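Local coordinates for hypothetical protein (Legionella pneumophila subsp. pneumophila, PDB 4KH9), which is of unknown function but binds calcium and belongs to the three-domain DUF4785 family, at residues M271-L276 against L344-L349; L281-T286 against V367-L372. All coordinates share one frame; numbering follows the deposited sequence.

Contact 1 of 2, residues M271-L276 against L344-L349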
HETATM    1  N   MSE A 271      -7.568   2.984  28.344  1.00 42.14           N
HETATM    2  CA  MSE A 271      -7.561   1.951  29.390  1.00 44.44           C
HETATM    3  C   MSE A 271      -8.939   1.679  30.017  1.00 49.33           C
HETATM    4  O   MSE A 271      -9.337   0.523  30.118  1.00 51.06           O
HETATM    5  CB  MSE A 271      -6.580   2.339  30.501  1.00 48.13           C
HETATM    6  CG  MSE A 271      -5.138   2.448  30.020  1.00 57.70           C
HETATM    7 SE   MSE A 271      -3.977   3.228  31.366  0.75 69.85          SE
HETATM    8  CE  MSE A 271      -4.094   1.780  32.760  1.00 67.54           C
ATOM      9  N   ASN A 272      -9.633   2.712  30.484  1.00 44.96           N
ATOM     10  CA  ASN A 272     -10.923   2.566  31.169  1.00 46.23           C
ATOM     11  C   ASN A 272     -11.902   3.602  30.676  1.00 49.65           C
ATOM     12  O   ASN A 272     -11.501   4.742  30.495  1.00 49.46           O
ATOM     13  CB  ASN A 272     -10.753   2.727  32.701  1.00 47.96           C
ATOM     14  CG  ASN A 272      -9.831   1.738  33.373  1.00 77.93           C
ATOM     15  OD1 ASN A 272     -10.263   0.675  33.858  1.00 78.21           O
ATOM     16  ND2 ASN A 272      -8.556   2.104  33.496  1.00 59.98           N
ATOM     17  N   VAL A 273     -13.178   3.236  30.491  1.00 44.75           N
ATOM     18  CA  VAL A 273     -14.199   4.186  30.056  1.00 43.70           C
ATOM     19  C   VAL A 273     -15.371   4.086  31.045  1.00 48.32           C
ATOM     20  O   VAL A 273     -15.759   2.993  31.460  1.00 47.96           O
ATOM     21  CB  VAL A 273     -14.618   4.039  28.562  1.00 47.05           C
ATOM     22  CG1 VAL A 273     -15.057   2.624  28.210  1.00 47.43           C
ATOM     23  CG2 VAL A 273     -15.673   5.063  28.158  1.00 47.00           C
ATOM     24  N   LYS A 274     -15.866   5.242  31.480  1.00 45.81           N
ATOM     25  CA  LYS A 274     -16.985   5.328  32.417  1.00 47.40           C
ATOM     26  C   LYS A 274     -17.892   6.479  31.990  1.00 52.90           C
ATOM     27  O   LYS A 274     -17.438   7.434  31.354  1.00 50.99           O
ATOM     28  CB  LYS A 274     -16.459   5.517  33.865  1.00 49.61           C
ATOM     29  CG  LYS A 274     -17.515   5.453  34.967  1.00 80.55           C
ATOM     30  CD  LYS A 274     -17.006   6.032  36.294  1.00 94.33           C
ATOM     31  CE  LYS A 274     -18.043   5.997  37.398  1.00102.17           C
ATOM     32  NZ  LYS A 274     -18.314   4.616  37.886  1.00109.56           N
ATOM     33  N   LYS A 275     -19.177   6.362  32.313  1.00 52.67           N
ATOM     34  CA  LYS A 275     -20.178   7.400  32.075  1.00 53.54           C
ATOM     35  C   LYS A 275     -20.111   8.323  33.284  1.00 59.10           C
ATOM     36  O   LYS A 275     -20.178   7.853  34.423  1.00 58.58           O
ATOM     37  CB  LYS A 275     -21.567   6.777  31.846  1.00 56.34           C
ATOM     38  CG  LYS A 275     -22.686   7.762  31.555  1.00 63.85           C
ATOM     39  CD  LYS A 275     -24.015   7.013  31.426  1.00 71.63           C
ATOM     40  CE  LYS A 275     -25.175   7.840  31.922  1.00 77.46           C
ATOM     41  NZ  LYS A 275     -26.462   7.097  31.877  1.00 80.30           N
ATOM     42  N   LEU A 276     -19.845   9.612  33.032  1.00 57.55           N
ATOM     43  CA  LEU A 276     -19.681  10.644  34.063  1.00 58.50           C
ATOM     44  C   LEU A 276     -21.029  11.268  34.413  1.00 63.82           C
ATOM     45  O   LEU A 276     -21.314  11.465  35.598  1.00 64.20           O
ATOM     46  CB  LEU A 276     -18.686  11.725  33.552  1.00 57.67           C
ATOM     47  CG  LEU A 276     -18.072  12.705  34.565  1.00 62.32           C
ATOM     48  CD1 LEU A 276     -17.069  12.018  35.484  1.00 62.25           C
ATOM     49  CD2 LEU A 276     -17.357  13.837  33.851  1.00 62.07           C
ATOM     50  N   LEU A 344     -29.228   2.796  24.529  1.00 63.61           N
ATOM     51  CA  LEU A 344     -28.037   3.472  23.973  1.00 60.99           C
ATOM     52  C   LEU A 344     -26.757   2.687  24.220  1.00 62.50           C
ATOM     53  O   LEU A 344     -26.628   2.027  25.254  1.00 61.81           O
ATOM     54  CB  LEU A 344     -27.861   4.883  24.578  1.00 60.67           C
ATOM     55  CG  LEU A 344     -28.917   5.954  24.281  1.00 64.92           C
ATOM     56  CD1 LEU A 344     -28.764   7.125  25.231  1.00 64.62           C
ATOM     57  CD2 LEU A 344     -28.856   6.428  22.834  1.00 65.28           C
ATOM     58  N   TYR A 345     -25.782   2.797  23.289  1.00 58.24           N
ATOM     59  CA  TYR A 345     -24.470   2.176  23.460  1.00 56.71           C
ATOM     60  C   TYR A 345     -23.383   2.919  22.640  1.00 54.63           C
ATOM     61  O   TYR A 345     -23.698   3.685  21.726  1.00 51.28           O
ATOM     62  CB  TYR A 345     -24.494   0.670  23.115  1.00 59.38           C
ATOM     63  CG  TYR A 345     -24.599   0.301  21.654  1.00 62.22           C
ATOM     64  CD1 TYR A 345     -23.459   0.167  20.863  1.00 62.94           C
ATOM     65  CD2 TYR A 345     -25.827  -0.045  21.090  1.00 64.80           C
ATOM     66  CE1 TYR A 345     -23.544  -0.210  19.522  1.00 62.88           C
ATOM     67  CE2 TYR A 345     -25.923  -0.443  19.753  1.00 65.97           C
ATOM     68  CZ  TYR A 345     -24.775  -0.528  18.975  1.00 72.21           C
ATOM     69  OH  TYR A 345     -24.854  -0.908  17.657  1.00 74.49           O
ATOM     70  N   LEU A 346     -22.106   2.702  23.013  1.00 49.68           N
ATOM     71  CA  LEU A 346     -20.946   3.268  22.324  1.00 48.49           C
ATOM     72  C   LEU A 346     -20.495   2.282  21.275  1.00 51.28           C
ATOM     73  O   LEU A 346     -20.099   1.166  21.634  1.00 50.84           O
ATOM     74  CB  LEU A 346     -19.793   3.609  23.303  1.00 48.01           C
ATOM     75  CG  LEU A 346     -20.031   4.723  24.316  1.00 52.59           C
ATOM     76  CD1 LEU A 346     -18.867   4.820  25.293  1.00 52.88           C
ATOM     77  CD2 LEU A 346     -20.258   6.036  23.627  1.00 53.84           C
ATOM     78  N   GLY A 347     -20.608   2.670  19.999  1.00 46.81           N
ATOM     79  CA  GLY A 347     -20.229   1.829  18.858  1.00 45.57           C
ATOM     80  C   GLY A 347     -18.739   1.545  18.762  1.00 48.68           C
ATOM     81  O   GLY A 347     -18.315   0.429  18.434  1.00 48.69           O
ATOM     82  N   TYR A 348     -17.920   2.568  19.037  1.00 43.46           N
ATOM     83  CA  TYR A 348     -16.477   2.402  19.015  1.00 42.01           C
ATOM     84  C   TYR A 348     -15.808   3.451  19.873  1.00 44.32           C
ATOM     85  O   TYR A 348     -16.427   4.446  20.252  1.00 42.82           O
ATOM     86  CB  TYR A 348     -15.901   2.445  17.569  1.00 42.69           C
ATOM     87  CG  TYR A 348     -16.125   3.727  16.800  1.00 43.58           C
ATOM     88  CD1 TYR A 348     -15.407   4.877  17.108  1.00 44.31           C
ATOM     89  CD2 TYR A 348     -16.961   3.757  15.686  1.00 45.36           C
ATOM     90  CE1 TYR A 348     -15.555   6.041  16.364  1.00 43.25           C
ATOM     91  CE2 TYR A 348     -17.097   4.913  14.913  1.00 46.40           C
ATOM     92  CZ  TYR A 348     -16.397   6.054  15.261  1.00 52.55           C
ATOM     93  OH  TYR A 348     -16.548   7.202  14.524  1.00 53.98           O
ATOM     94  N   LEU A 349     -14.527   3.207  20.160  1.00 40.44           N
ATOM     95  CA  LEU A 349     -13.593   4.084  20.842  1.00 39.58           C
ATOM     96  C   LEU A 349     -12.293   4.070  20.053  1.00 41.40           C
ATOM     97  O   LEU A 349     -11.588   3.058  20.045  1.00 39.39           O
ATOM     98  CB  LEU A 349     -13.381   3.677  22.302  1.00 40.25           C
ATOM     99  CG  LEU A 349     -14.586   3.801  23.222  1.00 46.96           C
ATOM    100  CD1 LEU A 349     -14.282   3.183  24.550  1.00 48.42           C
ATOM    101  CD2 LEU A 349     -15.014   5.254  23.387  1.00 49.81           C
TER

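Contact 2 of 2, residues L281-T286 against V367-L372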
ATOM      1  N   LEU A 281     -25.009  13.685  28.329  1.00 54.72           N
ATOM      2  CA  LEU A 281     -24.342  12.378  28.248  1.00 52.67           C
ATOM      3  C   LEU A 281     -22.851  12.576  28.078  1.00 54.07           C
ATOM      4  O   LEU A 281     -22.384  12.873  26.979  1.00 53.82           O
ATOM      5  CB  LEU A 281     -24.928  11.556  27.094  1.00 52.51           C
ATOM      6  CG  LEU A 281     -24.785  10.039  27.142  1.00 56.78           C
ATOM      7  CD1 LEU A 281     -24.954   9.461  28.565  1.00 57.42           C
ATOM      8  CD2 LEU A 281     -25.759   9.395  26.190  1.00 59.81           C
ATOM      9  N   THR A 282     -22.105  12.448  29.189  1.00 48.55           N
ATOM     10  CA  THR A 282     -20.672  12.699  29.204  1.00 46.06           C
ATOM     11  C   THR A 282     -19.936  11.467  29.694  1.00 48.05           C
ATOM     12  O   THR A 282     -20.341  10.828  30.676  1.00 48.36           O
ATOM     13  CB  THR A 282     -20.365  13.942  30.061  1.00 53.19           C
ATOM     14  OG1 THR A 282     -21.125  15.038  29.570  1.00 53.63           O
ATOM     15  CG2 THR A 282     -18.916  14.345  30.012  1.00 48.80           C
ATOM     16  N   PHE A 283     -18.842  11.141  28.991  1.00 41.05           N
ATOM     17  CA  PHE A 283     -17.999   9.993  29.299  1.00 39.79           C
ATOM     18  C   PHE A 283     -16.593  10.448  29.545  1.00 43.02           C
ATOM     19  O   PHE A 283     -16.190  11.490  29.032  1.00 42.41           O
ATOM     20  CB  PHE A 283     -18.028   8.956  28.159  1.00 40.45           C
ATOM     21  CG  PHE A 283     -19.401   8.447  27.815  1.00 42.65           C
ATOM     22  CD1 PHE A 283     -20.210   9.136  26.913  1.00 45.53           C
ATOM     23  CD2 PHE A 283     -19.910   7.305  28.424  1.00 45.68           C
ATOM     24  CE1 PHE A 283     -21.507   8.705  26.648  1.00 47.16           C
ATOM     25  CE2 PHE A 283     -21.206   6.865  28.143  1.00 49.10           C
ATOM     26  CZ  PHE A 283     -21.993   7.571  27.257  1.00 47.22           C
ATOM     27  N   VAL A 284     -15.848   9.674  30.339  1.00 39.76           N
ATOM     28  CA  VAL A 284     -14.446   9.937  30.648  1.00 39.21           C
ATOM     29  C   VAL A 284     -13.634   8.671  30.338  1.00 41.67           C
ATOM     30  O   VAL A 284     -14.037   7.569  30.702  1.00 41.41           O
ATOM     31  CB  VAL A 284     -14.171  10.470  32.085  1.00 44.12           C
ATOM     32  CG1 VAL A 284     -14.573  11.934  32.226  1.00 44.36           C
ATOM     33  CG2 VAL A 284     -14.825   9.617  33.165  1.00 44.67           C
ATOM     34  N   VAL A 285     -12.513   8.832  29.648  1.00 38.67           N
ATOM     35  CA  VAL A 285     -11.646   7.707  29.280  1.00 38.93           C
ATOM     36  C   VAL A 285     -10.245   7.985  29.782  1.00 41.05           C
ATOM     37  O   VAL A 285      -9.723   9.076  29.539  1.00 40.59           O
ATOM     38  CB  VAL A 285     -11.625   7.410  27.747  1.00 44.59           C
ATOM     39  CG1 VAL A 285     -11.022   6.030  27.445  1.00 44.74           C
ATOM     40  CG2 VAL A 285     -13.004   7.509  27.132  1.00 45.27           C
ATOM     41  N   THR A 286      -9.602   6.981  30.407  1.00 36.21           N
ATOM     42  CA  THR A 286      -8.204   7.093  30.831  1.00 36.30           C
ATOM     43  C   THR A 286      -7.326   6.769  29.600  1.00 40.63           C
ATOM     44  O   THR A 286      -7.651   5.866  28.818  1.00 40.09           O
ATOM     45  CB  THR A 286      -7.930   6.189  32.052  1.00 46.13           C
ATOM     46  OG1 THR A 286      -8.654   6.686  33.174  1.00 47.09           O
ATOM     47  CG2 THR A 286      -6.459   6.097  32.407  1.00 48.08           C
ATOM     48  N   VAL A 367     -20.394  -1.172  23.350  1.00 61.11           N
ATOM     49  CA  VAL A 367     -20.305  -1.059  24.812  1.00 60.85           C
ATOM     50  C   VAL A 367     -21.603  -0.435  25.273  1.00 63.25           C
ATOM     51  O   VAL A 367     -21.841   0.741  25.011  1.00 60.77           O
ATOM     52  CB  VAL A 367     -19.058  -0.309  25.392  1.00 64.57           C
ATOM     53  CG1 VAL A 367     -19.031  -0.397  26.917  1.00 64.97           C
ATOM     54  CG2 VAL A 367     -17.752  -0.851  24.831  1.00 63.69           C
ATOM     55  N   LYS A 368     -22.456  -1.237  25.927  1.00 61.34           N
ATOM     56  CA  LYS A 368     -23.738  -0.796  26.474  1.00 61.52           C
ATOM     57  C   LYS A 368     -23.456   0.198  27.584  1.00 64.57           C
ATOM     58  O   LYS A 368     -22.478   0.013  28.306  1.00 63.62           O
ATOM     59  CB  LYS A 368     -24.547  -2.007  26.977  1.00 65.60           C
ATOM     60  CG  LYS A 368     -24.985  -2.983  25.873  1.00 81.23           C
ATOM     61  CD  LYS A 368     -25.430  -4.353  26.410  1.00 88.54           C
ATOM     62  CE  LYS A 368     -26.768  -4.358  27.116  1.00 94.98           C
ATOM     63  NZ  LYS A 368     -27.156  -5.731  27.531  1.00105.08           N
ATOM     64  N   LEU A 369     -24.277   1.260  27.722  1.00 62.77           N
ATOM     65  CA  LEU A 369     -24.056   2.265  28.773  1.00 63.79           C
ATOM     66  C   LEU A 369     -24.187   1.646  30.172  1.00 69.12           C
ATOM     67  O   LEU A 369     -23.571   2.149  31.114  1.00 69.10           O
ATOM     68  CB  LEU A 369     -24.985   3.488  28.662  1.00 64.50           C
ATOM     69  CG  LEU A 369     -25.068   4.274  27.344  1.00 69.11           C
ATOM     70  CD1 LEU A 369     -25.715   5.627  27.586  1.00 69.64           C
ATOM     71  CD2 LEU A 369     -23.703   4.476  26.687  1.00 70.96           C
ATOM     72  N   SER A 370     -24.948   0.529  30.284  1.00 66.26           N
ATOM     73  CA  SER A 370     -25.192  -0.251  31.504  1.00 67.10           C
ATOM     74  C   SER A 370     -23.901  -0.941  32.001  1.00 70.71           C
ATOM     75  O   SER A 370     -23.872  -1.464  33.117  1.00 70.42           O
ATOM     76  CB  SER A 370     -26.279  -1.293  31.253  1.00 71.15           C
ATOM     77  OG  SER A 370     -25.897  -2.201  30.231  1.00 77.86           O
ATOM     78  N   GLN A 371     -22.851  -0.950  31.159  1.00 66.22           N
ATOM     79  CA  GLN A 371     -21.523  -1.486  31.468  1.00 65.31           C
ATOM     80  C   GLN A 371     -20.585  -0.352  31.964  1.00 67.27           C
ATOM     81  O   GLN A 371     -19.550  -0.629  32.575  1.00 66.69           O
ATOM     82  CB  GLN A 371     -20.917  -2.178  30.227  1.00 65.86           C
ATOM     83  CG  GLN A 371     -21.693  -3.390  29.720  1.00 75.54           C
ATOM     84  CD  GLN A 371     -21.003  -4.049  28.551  1.00 84.42           C
ATOM     85  OE1 GLN A 371     -21.409  -3.904  27.396  1.00 72.99           O
ATOM     86  NE2 GLN A 371     -19.952  -4.803  28.827  1.00 77.72           N
ATOM     87  N   LEU A 372     -20.973   0.921  31.695  1.00 62.67           N
ATOM     88  CA  LEU A 372     -20.227   2.156  31.997  1.00 64.86           C
ATOM     89  C   LEU A 372     -20.785   2.887  33.226  1.00 98.40           C
ATOM     90  O   LEU A 372     -20.202   3.880  33.675  1.00 59.82           O
ATOM     91  CB  LEU A 372     -20.289   3.085  30.762  1.00 63.91           C
ATOM     92  CG  LEU A 372     -19.872   2.444  29.428  1.00 67.67           C
ATOM     93  CD1 LEU A 372     -20.474   3.158  28.242  1.00 67.20           C
ATOM     94  CD2 LEU A 372     -18.379   2.327  29.319  1.00 69.19           C
TER

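Contact 1 of 2, residues M271-L276 against L344-L349
Val273 meets Leu349 tip to tip: Val273 CG1 lies 3.8 Å from Leu349 CD1, and the same leucine methyl comes within 4.1 Å of Val273 CB. The other valine methyl, Val273 CG2, stands between two leucines, 4.3 Å from both Leu346 CD1 and Leu349 CD1. Of these two, CG1 packs on Leu349 alone. The first torsion of the valine makes this possible: with chi1 at 54°, CG1 sits between the backbone N and the carbonyl carbon while CG2 is anti to N, and the fork opens across the interface. The backbones stay well apart, 9.2 Å between the CA atoms of Val273 and Leu349, as expected of strands in two facing sheets and not of neighbours in one. Within its own sheet Val273 has Val285 of strand 281-289 beside it, and its backbone is hydrogen-bonded to Phe2. Leu346 and Leu349 lean on Ser299 of strand 293-302 and on Phe331 of strand 325-333, while Leu372 touches both Val273 and Leu346. No hydrogen bond or charge crosses between the segments, so what joins them here is purely apolar: three buried side chains meeting by van der Waals contact inside a beta sandwich.

Contact 2 of 2, residues L281-T286 against V367-L372
Phe283 presents its ring to two leucines of the C-terminal turn, and both approach it obliquely, crossing its side chain at about a right angle. Leu369 CD2 reaches the far end of the ring, 3.6 Å from Phe283 CZ and 3.7 Å from Phe283 CE2. Leu372 CD1 also comes to Phe283 CE2, at 3.8 Å, so the two methyls share that atom. Phe331 of strand 325-333 also meets the ring, with the two planes inclined at about 25°. Beyond the aromatic group, Leu281 faces Leu369 tip to tip, and Leu369 CD1 is 4.0 Å from Leu281 CD2 and equally far from Leu281 CD1. Leu281 gets there because its CG is anti to the backbone N (chi1 -157°), which swings both methyls over to the leucine. Leu369 thus divides its branches, CD1 to Leu281 and CD2 to Phe283. The 3-10 turn that carries it is tied by Leu372 N to Leu369 O at 2.9 Å, and Gln371 folds back so that its OE1 accepts from Lys368 N at 3.2 Å, the donor tilted out of the amide plane. In the fold, strand 281-289 runs between strands 268-278 and 325-333, while the turn follows edge strand 358-368 of the other sheet and lays its leucines against the core, with Leu344 beside both Leu281 and Leu369.

How the contacts relate
The centres of contact 1 and contact 2 are about 3 Å apart, so they are two parts of one hydrophobic core in the C-terminal E-set-like domain. Both bring the sheet of strands 268-278 and 281-289 against the other side of the sandwich: contact 1 through strand 345-353, contact 2 through the turn that follows strand 358-368. Along the chain the segments alternate, 271-276, 281-286, 344-349, 367-372, so each contact pairs an early strand with a late part of the domain. Probable backbone hydrogen bonds, Leu276 N to Thr282 O and Leu346 N to Val367 O, link the contacts within each sheet. Through Leu369 and Leu372 the last modelled residues close the core against the domain's first strands.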